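Local coordinates for pumilio domain-containing protein C56F2.08c (Schizosaccharomyces pombe, PDB 6NX5), which probably binds AU-rich regions in the 3' untranslated regions of mRNAs, the chain here being the RNA recognition motif (RRM) domain of the longer PUF-family protein Puf1, at residues 7-12 and 70-75. Residues are numbered along the deposited sequence; the frame is centred on the assembly and turned at random.
Sequences YVSNLP and PVQVML
Where the backbone pairing of two antiparallel strands runs out, the side-chain amide of Asn10 carries it one step further: ND2 donates to Pro70 O at 2.7 Å. The bond is short but bent, 145° at the hydrogen, and the nitrogen approaches from above the carbonyl plane. CG of Asn10 stands anti to the backbone N (chi1 -160°), which swings the Asn10 amide across to segment 70-75 just after the residue has left the strand with positive phi. Pro70 O has a second, weak donor in Gln72 NE2, whose chain folds back at chi2. Without the Asn10 amide, as with an alanine here, Pro70 O would probably lose its short bond and keep the weak one from Gln72 NE2. Ahead of this point the ladder is regular. Ser9 and Gln72 exchange two backbone bonds, Tyr7 and Met74 two more, and between them the non-hydrogen-bonded pair Val8 and Val73 closes to 4.6 Å between CA atoms. This is the pairing of the first and last strands of the RRM sheet, order 2-3-1-4, with 72-75 at one edge. Tyr7, Ser9, Gln72 and Met74 point to the face turned away from the helices, where RRMs typically bind RNA, with Tyr7 probably in the aromatic position of the RNP2 motif. There Met74 makes a Met-aromatic contact: SD lies in the plane of the Tyr7 ring, at its edge, 3.7 Å from CD2, while the ring stacks on Tyr7 of the second subunit. Ser9 OG rests against Gln72 CB at 3.2 Å, a close van der Waals contact. On the other face Val8 CG1 meets Val71 CG2 at 3.7 Å, and Leu11 CD2 lies beside the same methyl. Phe24 of helix 17-24 packs against Val8 and Val73, and Leu59 of helix 49-59 covers Val73.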
loop_
_atom_site.group_PDB
_atom_site.type_symbol
_atom_site.label_atom_id
_atom_site.label_comp_id
_atom_site.label_asym_id
_atom_site.label_seq_id
_atom_site.Cartn_x
_atom_site.Cartn_y
_atom_site.Cartn_z
ATOM N N TYR A 7 3.964 3.619 -1.243
ATOM C CA TYR A 7 3.191 3.833 -0.030
ATOM C C TYR A 7 3.557 5.207 0.515
ATOM O O TYR A 7 4.720 5.459 0.837
ATOM C CB TYR A 7 3.469 2.730 0.995
ATOM C CG TYR A 7 2.846 3.004 2.346
ATOM C CD1 TYR A 7 1.469 3.029 2.510
ATOM C CD2 TYR A 7 3.647 3.275 3.436
ATOM C CE1 TYR A 7 0.909 3.293 3.750
ATOM C CE2 TYR A 7 3.102 3.546 4.667
ATOM C CZ TYR A 7 1.739 3.555 4.813
ATOM O OH TYR A 7 1.212 3.817 6.054
ATOM N N VAL A 8 2.572 6.094 0.585
ATOM C CA VAL A 8 2.789 7.487 0.959
ATOM C C VAL A 8 2.164 7.715 2.327
ATOM O O VAL A 8 0.978 7.432 2.528
ATOM C CB VAL A 8 2.199 8.441 -0.096
ATOM C CG1 VAL A 8 2.559 9.901 0.220
ATOM C CG2 VAL A 8 2.680 8.056 -1.493
ATOM N N SER A 9 2.950 8.250 3.264
ATOM C CA SER A 9 2.458 8.463 4.615
ATOM C C SER A 9 2.835 9.860 5.092
ATOM O O SER A 9 3.652 10.565 4.488
ATOM C CB SER A 9 2.971 7.382 5.586
ATOM O OG SER A 9 4.381 7.270 5.584
ATOM N N ASN A 10 2.189 10.257 6.184
ATOM C CA ASN A 10 2.302 11.607 6.750
ATOM C C ASN A 10 1.803 12.663 5.773
ATOM O O ASN A 10 2.431 13.704 5.578
ATOM C CB ASN A 10 3.725 11.934 7.206
ATOM C CG ASN A 10 3.744 13.083 8.201
ATOM O OD1 ASN A 10 2.723 13.364 8.823
ATOM N ND2 ASN A 10 4.888 13.748 8.346
ATOM N N LEU A 11 0.682 12.381 5.123
ATOM C CA LEU A 11 -0.027 13.420 4.398
ATOM C C LEU A 11 -0.642 14.417 5.379
ATOM O O LEU A 11 -0.952 14.062 6.517
ATOM C CB LEU A 11 -1.133 12.815 3.545
ATOM C CG LEU A 11 -0.622 11.856 2.485
ATOM C CD1 LEU A 11 -1.803 11.182 1.777
ATOM C CD2 LEU A 11 0.263 12.604 1.508
ATOM N N PRO A 12 -0.825 15.670 4.963
ATOM C CA PRO A 12 -1.625 16.597 5.774
ATOM C C PRO A 12 -3.022 16.034 5.967
ATOM O O PRO A 12 -3.574 15.389 5.075
ATOM C CB PRO A 12 -1.643 17.878 4.933
ATOM C CG PRO A 12 -0.410 17.805 4.115
ATOM C CD PRO A 12 -0.225 16.336 3.791
ATOM N N PRO A 70 7.667 16.538 7.024
ATOM C CA PRO A 70 8.067 15.812 5.807
ATOM C C PRO A 70 7.125 14.666 5.477
ATOM O O PRO A 70 6.750 13.875 6.346
ATOM C CB PRO A 70 9.471 15.295 6.144
ATOM C CG PRO A 70 9.885 16.020 7.408
ATOM C CD PRO A 70 8.606 16.309 8.129
ATOM N N VAL A 71 6.753 14.580 4.197
ATOM C CA VAL A 71 6.009 13.423 3.695
ATOM C C VAL A 71 6.960 12.242 3.565
ATOM O O VAL A 71 8.156 12.397 3.303
ATOM C CB VAL A 71 5.322 13.743 2.348
ATOM C CG1 VAL A 71 6.348 14.062 1.272
ATOM C CG2 VAL A 71 4.443 12.578 1.885
ATOM N N GLN A 72 6.422 11.043 3.739
ATOM C CA GLN A 72 7.182 9.813 3.572
ATOM C C GLN A 72 6.686 9.084 2.337
ATOM O O GLN A 72 5.473 8.996 2.116
ATOM C CB GLN A 72 7.024 8.908 4.794
ATOM C CG GLN A 72 7.403 9.585 6.106
ATOM C CD GLN A 72 8.801 10.155 6.061
ATOM O OE1 GLN A 72 9.774 9.409 5.965
ATOM N NE2 GLN A 72 8.915 11.475 6.149
ATOM N N VAL A 73 7.621 8.588 1.527
ATOM C CA VAL A 73 7.297 7.815 0.326
ATOM C C VAL A 73 8.186 6.581 0.302
ATOM O O VAL A 73 9.419 6.703 0.299
ATOM C CB VAL A 73 7.476 8.633 -0.966
ATOM C CG1 VAL A 73 7.098 7.777 -2.194
ATOM C CG2 VAL A 73 6.635 9.928 -0.912
ATOM N N MET A 74 7.563 5.396 0.252
ATOM C CA MET A 74 8.281 4.129 0.259
ATOM C C MET A 74 7.937 3.362 -1.005
ATOM O O MET A 74 6.755 3.154 -1.309
ATOM C CB MET A 74 7.937 3.314 1.500
ATOM C CG MET A 74 8.374 3.980 2.790
ATOM S SD MET A 74 7.252 3.695 4.182
ATOM C CE MET A 74 7.192 1.904 4.227
ATOM N N LEU A 75 8.962 2.969 -1.741
ATOM C CA LEU A 75 8.777 2.164 -2.941
ATOM C C LEU A 75 8.713 0.693 -2.557
ATOM O O LEU A 75 9.674 0.150 -1.995
ATOM C CB LEU A 75 9.927 2.448 -3.909
ATOM C CG LEU A 75 10.071 1.553 -5.123
ATOM C CD1 LEU A 75 8.831 1.632 -5.998
ATOM C CD2 LEU A 75 11.312 2.002 -5.887
#